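Local coordinates for protein cytokinin riboside 5'-monophosphate phosphoribohydrolase (Corynebacterium glutamicum, PDB 5WQ3) that adopts a Rossmann-like alpha/beta fold of the SLOG clan, built round a central parallel sheet, and is assembled here from six chains, at residues P84-G89 with L111-N116; V167-G172 with V197-E202; Q54-A59 with F152-T157; V71-S76 with Y101-G106; G75-K80 with G107-M112. All blocks are in the same frame, centred on the assembly; numbering follows the deposited sequence. Where two conformers were deposited one is given.

Contact 1 (P84-G89 with L111-N116); sequences PYYKAG and LMEAPN
Matching first torsions bring Tyr-86 and Glu-113 together: both side chains leave with CG trans to the backbone N (chi1 -167° in the tyrosine, 178° in the glutamate), and the glutamate then runs on extended to the phenol. Tyr-86 OH donates to Glu-113 OE1 over a short 2.5 Å. The acceptor lies at the ring edge, in the ring plane, yet the phenol reaches it from above the carboxylate plane, 36° out of it; the ring and carboxylate planes stand almost perpendicular. Meanwhile one face of the ring is taken by Ala-114, whose CB sits 3.7 Å from the ring centroid and squarely over it, a CH-pi contact. Leu-111 fills the neighbouring ground with both methyls: CD1 comes within 3.8 Å of Tyr-85 CB, while CD2 lies 3.5 Å from Tyr-86 N, against the first turn of helix 84-98. At Gly-89 that helix presents bare backbone, and Gly-89 CA and Pro-115 CA approach to 4.8 Å; Pro-115 CA also makes a CH...O contact of 3.2 Å with Gly-89 O. Helices 84-98 and 113-121, which follow successive strands of the Rossmann-like sheet, are thus joined near their N-terminal ends, with Pro-115 resting on strand 102-105. Chemically, the Tyr-86 ring is held in two ways, by a bond to its hydroxyl in the ring plane and by a methyl over its face, a combination that should restrict its rotation.

Contact 2 (V167-G172 with V197-E202); sequences VCLPGG and VLIGTE
Val-167 and Val-197 pair in parallel register, as do Cys-168 and Leu-198, joining the two strands of a right-handed beta-alpha-beta crossover whose connecting helix is 173-188. Two backbone bonds carry the pairing: Cys-168 N to Val-197 O at 2.8 Å, and Ile-199 N to Cys-168 O at 3.1 Å. On the face that bears the valines, Val-167 CG2 lies beside Val-197 CB with the two side chains pointing the same way, while Val-167 CG1 reaches obliquely across to Ile-199 CG1 of the partner strand, 3.7 Å away. With CG1 trans to its carbonyl carbon (chi1 -53°), Ile-199 also offers its CB to Leu-169 CD2 at 4.0 Å. Across the sheet, on the opposite face, Cys-168 CB meets Leu-198 CD2.

Farther out, helix 235-246 lies against the valine face through Ile-242 and Phe-241, and Trp-204 of helix 201-216 packs on both Cys-168 and Leu-198. Strand 70-74 pairs with 166-168 along its other edge. Beyond the strand ends the backbones part. Pro-170, Gly-171 and Gly-172 open the PGGxGTxxE signature of this family and lead into helix 173-188, Gly-172 being its N-cap residue, just as Gly-200 is that of helix 201-216. At the point of divergence the Pro-170 ring still touches the other segment, its CD 3.4 Å from Ile-199 O.

Contact 3 (Q54-A59 with F152-T157); sequences QSEFVA and FFARKT. With EDO (1,2-ethanediol), chain L.
Phe-57 and Ala-154 meet where two helices run side by side, and the phenylalanine side chain can be followed outward from its own helix to the other. Its CB points along the flank of the partner segment, and CG, set trans to the carbonyl carbon with chi1 -75°, turns the ring across the gap so that the outer ring atoms do the touching. CE2 comes to 4.1 Å from Ala-154 CB, which lies over one ring face but offset toward the rim. At the far end CZ is closer still, 3.7 Å from Ala-154 CA, and it also meets Phe-153 CD2 at 4.3 Å, arriving at the edge of that second ring. CE1 faces Thr-157 OG1 at 3.8 Å, the hydroxyl lying in the plane of the Phe-57 ring at its edge.

Helix 46-64, which precedes the first strand of the Rossmann-like domain, meets helix 152-162 here, and the short segments 54-59 and 152-157 run nearly parallel, crossing at -19° with axes 9.8 Å apart. Ala-154 provides the low surface on which the aromatic ring rests. Beside it, Glu-56 OE1 touches Ala-154 CB, though the carboxylate is engaged by the backbone N-H groups of Arg-150 and Tyr-151, just ahead of the second helix. Thr-157 OG1 is directed back into its own helix: it donates to Phe-153 O at 3.0 Å, a carbonyl that also accepts from Thr-157 N. A bound 1,2-ethanediol adds a weak bond from its O1 to Thr-157 OG1.

Contact 4 (V71-S76 with Y101-G106); sequences VTVFGS and YAVVTG
Val-71 meets the partner strand through both backbone polar atoms: Val-71 N donates to Ala-102 O at 3.0 Å, and Val-71 O accepts from Val-104 N at 2.9 Å. Its CG2, trans to the carbonyl carbon, leans on the Tyr-101 ring, 3.7 Å from CD1 and off-centre, in a CH-pi contact; the phenol end of that tyrosine bonds to His-246. Thr-72 stands next to Val-104 on the other face of the sheet, its CG2 lying 3.4 Å from Val-104 O and its OG1 passing by Val-104 CB on the way to Ser-163. These residues belong to the first beta-alpha-beta unit of the Rossmann-like sheet, strands 70-74 and 102-105 being parallel neighbours linked through helix 84-98, with a twist of 38° between the short segments. Val-73 N then donates to Val-104 O at 2.8 Å, while Val-73 CG2 approaches Val-103 CG1 on the face packed by Leu-92 and Leu-96 of helix 84-98. Beyond this point the strands splay, and a water takes over the ladder: it donates to Val-73 O and accepts from Gly-106 N, each at 2.7 Å. Thr-105 CG2 lies 3.7 Å from the same Val-73 O, and its hydroxyl turns to Asn-116.

Contact 5 (G75-K80 with G107-M112); sequences GSARIK and GGPGLM
Ser-76 O accepts from Leu-111 N at 2.7 Å, in an almost straight bond (171°) that fastens two loops at the C-terminal ends of neighbouring strands of a Rossmann-like parallel sheet. The segment 107-112 is glycine-rich and folds into a type II' turn from Pro-109 to Met-112, with Gly-110 as its second residue at the positive phi the turn requires (phi 66°, psi -127°). That glycine presses its backbone against the other loop: Gly-110 CA makes a CH...O contact of 3.0 Å with Ile-79 O and a longer one with Ala-77 O. Gly-75, likewise without a side chain, lets Leu-111 CB come to 3.8 Å from its carbonyl C. In the facing segment, Ser-76 OG accepts from Arg-78 N, forming an ST turn that curls the chain over toward Ile-79.

Among the side chains, Leu-111 and Ile-79 cross at a slant, Leu-111 CG lying 3.9 Å from Ile-79 CB, on the side where Tyr-85 of helix 84-98 also packs on Ile-79. The other flank of the contact belongs to Ala-77. Pro-109 lies beside it, with CG 3.7 Å from Ala-77 O. Met-112 bends at its last torsion, and this brings the terminal methyl back over the alanine while the sulfur takes a weak bond from Gly-108 N. The Met-112 CE carbon ends 3.6 Å from Ala-77 CB.

Overall arrangement
From the N terminus, helix 46-64 opens contact 3, the widest loop, which closes at helix 152-162 and embraces contacts 4, 5 and 1. Contacts 4 and 5 leave from the same stretch, at the end of strand 70-74; contact 1 opens later, on helix 84-98. Contact 4 closes first, at strand 102-105, so it crosses contact 1, while contacts 5 and 1 finish together before and within helix 113-121. Contact 2 follows in series, pairing strands 166-168 and 196-199 on the other side of strand 70-74 in the sheet. It still touches the earlier group, Pro-170 O lying 3.0 Å from Ser-76 N. Contacts 1 and 3 lie about 26 Å apart, centre to centre, on opposite sides of the chain's centre.

Contact 1 (P84-G89 with L111-N116)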
# COMPACT_ATOMS: atom_id res chain seq x y z
N PRO C 84 -25.34 -28.89 45.76
CA PRO C 84 -25.71 -30.02 46.67
C PRO C 84 -26.18 -31.31 45.97
O PRO C 84 -25.77 -32.37 46.37
CB PRO C 84 -26.86 -29.47 47.54
CG PRO C 84 -26.84 -27.99 47.33
CD PRO C 84 -26.08 -27.65 46.08
N TYR C 85 -27.03 -31.23 44.94
CA TYR C 85 -27.40 -32.39 44.16
C TYR C 85 -26.25 -33.20 43.66
O TYR C 85 -26.34 -34.43 43.64
CB TYR C 85 -28.18 -31.99 42.94
CG TYR C 85 -29.43 -31.23 43.17
CD1 TYR C 85 -30.03 -31.13 44.43
CD2 TYR C 85 -30.03 -30.58 42.11
CE1 TYR C 85 -31.21 -30.42 44.59
CE2 TYR C 85 -31.22 -29.90 42.27
CZ TYR C 85 -31.77 -29.78 43.50
OH TYR C 85 -32.95 -29.06 43.58
N TYR C 86 -25.20 -32.54 43.18
CA TYR C 86 -23.99 -33.24 42.73
C TYR C 86 -23.42 -34.05 43.90
O TYR C 86 -23.07 -35.23 43.77
CB TYR C 86 -22.93 -32.29 42.15
CG TYR C 86 -21.79 -32.99 41.41
CD1 TYR C 86 -20.79 -33.65 42.09
CD2 TYR C 86 -21.75 -33.04 40.02
CE1 TYR C 86 -19.74 -34.30 41.42
CE2 TYR C 86 -20.71 -33.72 39.34
CZ TYR C 86 -19.72 -34.35 40.05
OH TYR C 86 -18.67 -35.03 39.41
N LYS C 87 -23.35 -33.42 45.07
CA LYS C 87 -22.75 -34.12 46.21
C LYS C 87 -23.60 -35.34 46.65
O LYS C 87 -23.07 -36.44 46.98
CB LYS C 87 -22.55 -33.15 47.36
CG LYS C 87 -21.91 -33.76 48.61
CD LYS C 87 -21.80 -32.68 49.70
CE LYS C 87 -21.81 -33.24 51.12
NZ LYS C 87 -20.42 -33.47 51.58
N ALA C 88 -24.91 -35.14 46.64
CA ALA C 88 -25.87 -36.21 46.84
C ALA C 88 -25.66 -37.36 45.81
O ALA C 88 -25.55 -38.54 46.18
CB ALA C 88 -27.29 -35.64 46.77
N GLY C 89 -25.54 -37.01 44.54
CA GLY C 89 -25.27 -38.03 43.50
C GLY C 89 -24.02 -38.85 43.78
O GLY C 89 -24.03 -40.05 43.56
N LEU C 111 -25.25 -34.58 36.84
CA LEU C 111 -25.74 -35.60 37.77
C LEU C 111 -25.73 -37.00 37.19
O LEU C 111 -26.17 -37.95 37.85
CB LEU C 111 -27.10 -35.23 38.31
CG LEU C 111 -27.18 -33.87 38.96
CD1 LEU C 111 -28.56 -33.66 39.51
CD2 LEU C 111 -26.15 -33.74 40.07
N MET C 112 -25.19 -37.17 35.97
CA MET C 112 -24.75 -38.48 35.54
C MET C 112 -23.34 -38.81 36.01
O MET C 112 -23.06 -39.93 36.44
CB MET C 112 -24.81 -38.59 34.02
CG MET C 112 -26.22 -38.43 33.43
SD MET C 112 -26.12 -38.53 31.63
CE MET C 112 -25.98 -36.77 31.29
N GLU C 113 -22.42 -37.85 35.90
CA GLU C 113 -21.09 -38.10 36.36
C GLU C 113 -21.02 -38.33 37.86
O GLU C 113 -20.16 -39.03 38.31
CB GLU C 113 -20.20 -36.90 36.04
CG GLU C 113 -18.77 -37.00 36.50
CD GLU C 113 -18.01 -35.75 36.23
OE1 GLU C 113 -18.30 -34.72 36.91
OE2 GLU C 113 -17.16 -35.79 35.33
N ALA C 114 -21.85 -37.65 38.64
CA ALA C 114 -21.73 -37.73 40.08
C ALA C 114 -21.86 -39.20 40.61
O ALA C 114 -21.01 -39.71 41.36
CB ALA C 114 -22.75 -36.80 40.75
N PRO C 115 -22.87 -39.93 40.14
CA PRO C 115 -22.95 -41.25 40.75
C PRO C 115 -21.90 -42.13 40.15
O PRO C 115 -21.54 -43.10 40.80
CB PRO C 115 -24.40 -41.74 40.39
CG PRO C 115 -24.97 -40.71 39.49
CD PRO C 115 -24.15 -39.47 39.56
N ASN C 116 -21.37 -41.79 38.97
CA ASN C 116 -20.29 -42.65 38.37
C ASN C 116 -19.02 -42.44 39.25
O ASN C 116 -18.30 -43.37 39.61
CB ASN C 116 -19.95 -42.29 36.93
CG ASN C 116 -20.94 -42.78 35.90
OD1 ASN C 116 -21.43 -42.00 35.09
ND2 ASN C 116 -21.19 -44.08 35.88

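Contact 2 (V167-G172 with V197-E202)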
# COMPACT_ATOMS: atom_id res chain seq x y z
N VAL C 167 -33.25 -44.76 39.83
CA VAL C 167 -33.23 -43.61 40.73
C VAL C 167 -33.05 -42.32 39.94
O VAL C 167 -32.15 -42.18 39.17
CB VAL C 167 -32.08 -43.69 41.71
CG1 VAL C 167 -32.07 -42.47 42.64
CG2 VAL C 167 -32.20 -44.96 42.51
N CYS C 168 -33.95 -41.37 40.14
CA CYS C 168 -33.87 -40.11 39.39
C CYS C 168 -33.52 -38.99 40.33
O CYS C 168 -34.35 -38.59 41.15
CB CYS C 168 -35.22 -39.82 38.75
SG CYS C 168 -35.73 -41.03 37.49
N LEU C 169 -32.28 -38.52 40.23
CA LEU C 169 -31.90 -37.22 40.76
C LEU C 169 -32.65 -36.13 39.97
O LEU C 169 -33.30 -36.39 38.91
CB LEU C 169 -30.40 -37.02 40.74
CG LEU C 169 -29.48 -38.01 41.52
CD1 LEU C 169 -28.04 -38.03 41.08
CD2 LEU C 169 -29.50 -37.66 43.00
N PRO C 170 -32.66 -34.92 40.53
CA PRO C 170 -33.32 -33.86 39.81
C PRO C 170 -32.79 -33.71 38.39
O PRO C 170 -31.59 -33.87 38.14
CB PRO C 170 -32.98 -32.61 40.65
CG PRO C 170 -32.90 -33.15 42.04
CD PRO C 170 -32.16 -34.45 41.85
N GLY C 171 -33.71 -33.46 37.46
CA GLY C 171 -33.33 -33.26 36.10
C GLY C 171 -34.40 -32.71 35.21
O GLY C 171 -35.52 -32.50 35.65
N GLY C 172 -34.06 -32.56 33.92
CA GLY C 172 -34.94 -31.99 32.94
C GLY C 172 -35.62 -33.05 32.12
O GLY C 172 -36.07 -34.06 32.64
N VAL C 197 -37.13 -44.60 42.42
CA VAL C 197 -36.94 -43.64 43.51
C VAL C 197 -36.65 -42.26 42.98
O VAL C 197 -35.87 -42.14 42.00
CB VAL C 197 -35.75 -44.01 44.41
CG1 VAL C 197 -35.67 -43.04 45.60
CG2 VAL C 197 -35.89 -45.44 44.89
N LEU C 198 -37.31 -41.23 43.57
CA LEU C 198 -37.00 -39.85 43.20
C LEU C 198 -36.29 -39.19 44.39
O LEU C 198 -36.79 -39.27 45.50
CB LEU C 198 -38.28 -39.02 42.77
CG LEU C 198 -39.34 -39.69 41.81
CD1 LEU C 198 -40.49 -38.77 41.51
CD2 LEU C 198 -38.77 -40.14 40.47
N ILE C 199 -35.17 -38.53 44.15
CA ILE C 199 -34.41 -37.84 45.17
C ILE C 199 -34.58 -36.34 45.07
O ILE C 199 -34.29 -35.78 44.07
CB ILE C 199 -32.92 -38.12 45.02
CG1 ILE C 199 -32.64 -39.62 44.98
CG2 ILE C 199 -32.12 -37.39 46.07
CD1 ILE C 199 -32.76 -40.36 46.26
N GLY C 200 -35.00 -35.71 46.15
CA GLY C 200 -35.23 -34.30 46.17
C GLY C 200 -36.71 -34.07 46.36
O GLY C 200 -37.47 -34.06 45.42
N THR C 201 -37.11 -33.90 47.60
CA THR C 201 -38.52 -33.89 47.90
C THR C 201 -39.11 -32.59 47.42
O THR C 201 -40.19 -32.55 46.94
CB THR C 201 -38.81 -34.02 49.40
OG1 THR C 201 -37.95 -33.14 50.12
CG2 THR C 201 -38.69 -35.42 49.87
N GLU C 202 -38.37 -31.52 47.60
CA GLU C 202 -38.83 -30.21 47.23
C GLU C 202 -38.84 -30.08 45.72
O GLU C 202 -39.75 -29.54 45.17
CB GLU C 202 -37.94 -29.15 47.83
CG GLU C 202 -38.47 -28.60 49.13
CD GLU C 202 -37.49 -27.69 49.83
OE1 GLU C 202 -36.97 -26.76 49.21
OE2 GLU C 202 -37.24 -27.91 51.02

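Contact 3 (Q54-A59 with F152-T157)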
# COMPACT_ATOMS: atom_id res chain seq x y z
N GLN C 54 -29.15 -52.80 14.11
CA GLN C 54 -28.90 -54.14 14.53
C GLN C 54 -27.58 -54.21 15.23
O GLN C 54 -27.40 -54.87 16.23
CB GLN C 54 -28.89 -55.13 13.31
CG GLN C 54 -28.69 -56.55 13.80
CD GLN C 54 -28.72 -57.66 12.74
OE1 GLN C 54 -27.69 -58.17 12.33
NE2 GLN C 54 -29.92 -58.07 12.34
N SER C 55 -26.64 -53.48 14.73
CA SER C 55 -25.26 -53.47 15.25
C SER C 55 -25.21 -52.96 16.68
O SER C 55 -24.46 -53.47 17.50
CB SER C 55 -24.39 -52.58 14.33
OG SER C 55 -23.01 -52.66 14.62
N GLU C 56 -25.99 -51.94 16.95
CA GLU C 56 -25.99 -51.37 18.26
C GLU C 56 -26.66 -52.27 19.30
O GLU C 56 -26.13 -52.36 20.42
CB GLU C 56 -26.70 -50.03 18.23
CG GLU C 56 -25.82 -48.99 17.62
CD GLU C 56 -26.06 -47.58 18.18
OE1 GLU C 56 -27.13 -47.26 18.80
OE2 GLU C 56 -25.16 -46.78 17.91
N PHE C 57 -27.76 -52.97 18.91
CA PHE C 57 -28.37 -53.94 19.79
C PHE C 57 -27.41 -55.05 20.05
O PHE C 57 -27.24 -55.47 21.17
CB PHE C 57 -29.74 -54.45 19.31
CG PHE C 57 -30.85 -53.45 19.50
CD1 PHE C 57 -31.44 -53.28 20.78
CD2 PHE C 57 -31.30 -52.66 18.47
CE1 PHE C 57 -32.46 -52.38 20.96
CE2 PHE C 57 -32.33 -51.71 18.68
CZ PHE C 57 -32.89 -51.57 19.94
N VAL C 58 -26.82 -55.60 18.99
CA VAL C 58 -25.88 -56.68 19.19
C VAL C 58 -24.74 -56.34 20.12
O VAL C 58 -24.51 -57.03 21.09
CB VAL C 58 -25.36 -57.21 17.82
CG1 VAL C 58 -24.24 -58.20 18.04
CG2 VAL C 58 -26.47 -57.79 17.02
N ALA C 59 -24.05 -55.22 19.90
CA ALA C 59 -22.93 -54.77 20.73
C ALA C 59 -23.33 -54.47 22.18
O ALA C 59 -22.55 -54.74 23.13
CB ALA C 59 -22.31 -53.49 20.14
N PHE C 152 -30.97 -43.33 20.28
CA PHE C 152 -31.62 -43.12 21.58
C PHE C 152 -32.42 -44.35 22.01
O PHE C 152 -32.35 -44.79 23.15
CB PHE C 152 -32.52 -41.89 21.40
CG PHE C 152 -32.75 -41.10 22.62
CD1 PHE C 152 -31.74 -40.30 23.15
CD2 PHE C 152 -34.02 -41.10 23.23
CE1 PHE C 152 -31.96 -39.56 24.31
CE2 PHE C 152 -34.25 -40.33 24.38
CZ PHE C 152 -33.23 -39.57 24.92
N PHE C 153 -33.11 -44.98 21.08
CA PHE C 153 -33.98 -46.09 21.41
C PHE C 153 -33.24 -47.35 21.79
O PHE C 153 -33.72 -48.09 22.64
CB PHE C 153 -35.04 -46.38 20.34
CG PHE C 153 -34.49 -46.53 18.96
CD1 PHE C 153 -34.30 -45.40 18.14
CD2 PHE C 153 -34.13 -47.77 18.46
CE1 PHE C 153 -33.80 -45.53 16.87
CE2 PHE C 153 -33.61 -47.90 17.19
CZ PHE C 153 -33.46 -46.78 16.38
N ALA C 154 -32.07 -47.60 21.20
CA ALA C 154 -31.24 -48.68 21.66
C ALA C 154 -30.68 -48.46 23.03
O ALA C 154 -30.63 -49.38 23.86
CB ALA C 154 -30.11 -48.93 20.73
N ARG C 155 -30.16 -47.28 23.24
CA ARG C 155 -29.63 -46.96 24.53
C ARG C 155 -30.71 -47.15 25.64
O ARG C 155 -30.40 -47.72 26.69
CB ARG C 155 -29.16 -45.56 24.52
CG ARG C 155 -28.49 -45.18 25.76
CD ARG C 155 -28.93 -43.77 25.94
NE ARG C 155 -27.94 -43.00 26.60
CZ ARG C 155 -28.15 -41.78 26.99
NH1 ARG C 155 -29.30 -41.18 26.77
NH2 ARG C 155 -27.21 -41.17 27.62
N LYS C 156 -31.95 -46.71 25.40
CA LYS C 156 -33.02 -46.80 26.42
C LYS C 156 -33.40 -48.25 26.72
O LYS C 156 -33.73 -48.58 27.85
CB LYS C 156 -34.28 -46.01 26.01
CG LYS C 156 -34.24 -44.48 26.10
CD LYS C 156 -35.46 -43.92 25.31
CE LYS C 156 -36.13 -42.70 25.97
NZ LYS C 156 -37.51 -42.44 25.43
N THR C 157 -33.36 -49.14 25.73
CA THR C 157 -33.57 -50.51 25.98
C THR C 157 -32.53 -51.08 26.98
O THR C 157 -32.91 -51.91 27.81
CB THR C 157 -33.47 -51.30 24.65
OG1 THR C 157 -34.44 -50.76 23.75
CG2 THR C 157 -33.81 -52.70 24.82
C1 EDO L . -36.94 -48.87 25.71
O1 EDO L . -37.34 -50.18 25.36
C2 EDO L . -38.13 -47.98 25.53
O2 EDO L . -37.82 -47.05 24.50

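Contact 4 (V71-S76 with Y101-G106)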
# COMPACT_ATOMS: atom_id res chain seq x y z
N VAL C 71 -28.31 -50.68 39.32
CA VAL C 71 -29.23 -49.60 39.36
C VAL C 71 -28.82 -48.55 38.33
O VAL C 71 -27.66 -48.19 38.27
CB VAL C 71 -29.22 -48.96 40.76
CG1 VAL C 71 -30.21 -47.81 40.82
CG2 VAL C 71 -29.57 -50.04 41.76
N THR C 72 -29.79 -48.03 37.60
CA THR C 72 -29.60 -46.90 36.72
C THR C 72 -29.94 -45.62 37.46
O THR C 72 -30.96 -45.51 38.07
CB THR C 72 -30.44 -46.96 35.42
OG1 THR C 72 -30.16 -48.12 34.69
CG2 THR C 72 -30.12 -45.79 34.53
N VAL C 73 -29.05 -44.66 37.37
CA VAL C 73 -29.32 -43.29 37.98
C VAL C 73 -29.31 -42.24 36.83
O VAL C 73 -28.43 -42.24 35.99
CB VAL C 73 -28.23 -42.89 39.02
CG1 VAL C 73 -28.60 -41.59 39.76
CG2 VAL C 73 -28.05 -44.03 40.00
N PHE C 74 -30.30 -41.36 36.84
CA PHE C 74 -30.52 -40.34 35.84
C PHE C 74 -30.54 -39.03 36.64
O PHE C 74 -30.83 -39.05 37.85
CB PHE C 74 -31.90 -40.47 35.16
CG PHE C 74 -32.02 -41.66 34.31
CD1 PHE C 74 -31.25 -41.77 33.19
CD2 PHE C 74 -32.79 -42.76 34.73
CE1 PHE C 74 -31.29 -42.90 32.41
CE2 PHE C 74 -32.82 -43.93 33.99
CZ PHE C 74 -32.08 -43.99 32.81
N GLY C 75 -30.22 -37.94 35.96
CA GLY C 75 -30.37 -36.59 36.49
C GLY C 75 -29.69 -35.62 35.54
O GLY C 75 -28.98 -36.07 34.62
N SER C 76 -29.88 -34.33 35.78
CA SER C 76 -29.51 -33.23 34.85
C SER C 76 -28.02 -33.21 34.52
O SER C 76 -27.17 -33.25 35.42
CB SER C 76 -29.84 -31.86 35.46
OG SER C 76 -29.34 -30.78 34.63
N TYR C 101 -24.41 -53.07 44.32
CA TYR C 101 -24.99 -52.76 42.96
C TYR C 101 -23.96 -52.13 42.05
O TYR C 101 -23.16 -51.33 42.46
CB TYR C 101 -26.22 -51.83 43.07
CG TYR C 101 -27.43 -52.54 43.65
CD1 TYR C 101 -28.25 -53.30 42.84
CD2 TYR C 101 -27.74 -52.43 45.00
CE1 TYR C 101 -29.36 -53.93 43.33
CE2 TYR C 101 -28.81 -53.06 45.52
CZ TYR C 101 -29.61 -53.83 44.71
OH TYR C 101 -30.71 -54.44 45.23
N ALA C 102 -23.94 -52.52 40.80
CA ALA C 102 -23.36 -51.67 39.74
C ALA C 102 -24.21 -50.42 39.55
O ALA C 102 -25.40 -50.46 39.80
CB ALA C 102 -23.28 -52.44 38.41
N VAL C 103 -23.59 -49.31 39.16
CA VAL C 103 -24.26 -48.06 38.97
C VAL C 103 -24.09 -47.71 37.50
O VAL C 103 -22.95 -47.63 37.02
CB VAL C 103 -23.62 -47.00 39.84
CG1 VAL C 103 -24.10 -45.60 39.48
CG2 VAL C 103 -23.88 -47.34 41.31
N VAL C 104 -25.21 -47.59 36.82
CA VAL C 104 -25.30 -47.31 35.40
C VAL C 104 -25.88 -45.92 35.19
O VAL C 104 -26.94 -45.59 35.79
CB VAL C 104 -26.26 -48.29 34.73
CG1 VAL C 104 -26.31 -48.12 33.21
CG2 VAL C 104 -25.86 -49.70 35.08
N THR C 105 -25.21 -45.13 34.32
CA THR C 105 -25.73 -43.80 33.96
C THR C 105 -25.71 -43.59 32.47
O THR C 105 -25.09 -44.36 31.76
CB THR C 105 -24.87 -42.69 34.51
OG1 THR C 105 -23.55 -42.77 33.92
CG2 THR C 105 -24.80 -42.76 35.98
N GLY C 106 -26.28 -42.48 32.00
CA GLY C 106 -26.03 -42.00 30.65
C GLY C 106 -24.61 -41.56 30.28
O GLY C 106 -24.39 -41.15 29.14
O HOH W 1 -27.91 -41.01 33.61

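Contact 5 (G75-K80 with G107-M112)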
# COMPACT_ATOMS: atom_id res chain seq x y z
N GLY C 75 -30.22 -37.94 35.96
CA GLY C 75 -30.37 -36.59 36.49
C GLY C 75 -29.69 -35.62 35.54
O GLY C 75 -28.98 -36.07 34.62
N SER C 76 -29.88 -34.33 35.78
CA SER C 76 -29.51 -33.23 34.85
C SER C 76 -28.02 -33.21 34.52
O SER C 76 -27.17 -33.25 35.42
CB SER C 76 -29.84 -31.86 35.46
OG SER C 76 -29.34 -30.78 34.63
N ALA C 77 -27.73 -33.13 33.23
CA ALA C 77 -26.34 -32.98 32.71
C ALA C 77 -25.78 -31.60 33.07
O ALA C 77 -24.61 -31.40 33.02
CB ALA C 77 -26.30 -33.15 31.20
N ARG C 78 -26.60 -30.67 33.54
CA ARG C 78 -26.15 -29.32 33.62
C ARG C 78 -25.66 -28.91 34.97
O ARG C 78 -25.06 -27.85 35.07
CB ARG C 78 -27.27 -28.38 33.23
CG ARG C 78 -27.73 -28.58 31.83
CD ARG C 78 -28.98 -27.78 31.60
NE ARG C 78 -29.41 -27.99 30.22
CZ ARG C 78 -30.11 -27.10 29.50
NH1 ARG C 78 -30.49 -25.92 30.00
NH2 ARG C 78 -30.43 -27.41 28.27
N ILE C 79 -25.93 -29.70 36.01
CA ILE C 79 -25.60 -29.27 37.34
C ILE C 79 -24.10 -29.44 37.52
O ILE C 79 -23.52 -30.38 37.03
CB ILE C 79 -26.43 -30.07 38.36
CG1 ILE C 79 -27.94 -29.81 38.13
CG2 ILE C 79 -25.90 -29.81 39.75
CD1 ILE C 79 -28.55 -28.59 38.86
N LYS C 80 -23.45 -28.51 38.20
CA LYS C 80 -22.02 -28.60 38.43
C LYS C 80 -21.64 -29.22 39.78
O LYS C 80 -22.47 -29.38 40.69
CB LYS C 80 -21.41 -27.21 38.37
CG LYS C 80 -21.42 -26.56 37.00
CD LYS C 80 -21.45 -25.06 37.21
CE LYS C 80 -20.71 -24.29 36.12
NZ LYS C 80 -20.60 -22.85 36.49
N GLY C 107 -23.67 -41.61 31.24
CA GLY C 107 -22.23 -41.39 30.98
C GLY C 107 -21.80 -39.95 30.63
O GLY C 107 -20.71 -39.75 30.26
N GLY C 108 -22.66 -38.97 30.81
CA GLY C 108 -22.38 -37.60 30.61
C GLY C 108 -22.01 -36.84 31.87
O GLY C 108 -21.63 -37.41 32.88
N PRO C 109 -22.06 -35.51 31.80
CA PRO C 109 -21.58 -34.67 32.90
C PRO C 109 -22.67 -34.44 33.99
O PRO C 109 -23.73 -35.04 33.93
CB PRO C 109 -21.21 -33.34 32.17
CG PRO C 109 -22.15 -33.30 30.98
CD PRO C 109 -22.34 -34.73 30.56
N GLY C 110 -22.42 -33.58 34.98
CA GLY C 110 -23.47 -33.18 35.92
C GLY C 110 -23.95 -34.34 36.81
O GLY C 110 -23.10 -35.09 37.41
N LEU C 111 -25.25 -34.58 36.84
CA LEU C 111 -25.74 -35.60 37.77
C LEU C 111 -25.73 -37.00 37.19
O LEU C 111 -26.17 -37.95 37.85
CB LEU C 111 -27.10 -35.23 38.31
CG LEU C 111 -27.18 -33.87 38.96
CD1 LEU C 111 -28.56 -33.66 39.51
CD2 LEU C 111 -26.15 -33.74 40.07
N MET C 112 -25.19 -37.17 35.97
CA MET C 112 -24.75 -38.48 35.54
C MET C 112 -23.34 -38.81 36.01
O MET C 112 -23.06 -39.93 36.44
CB MET C 112 -24.81 -38.59 34.02
CG MET C 112 -26.22 -38.43 33.43
SD MET C 112 -26.12 -38.53 31.63
CE MET C 112 -25.98 -36.77 31.29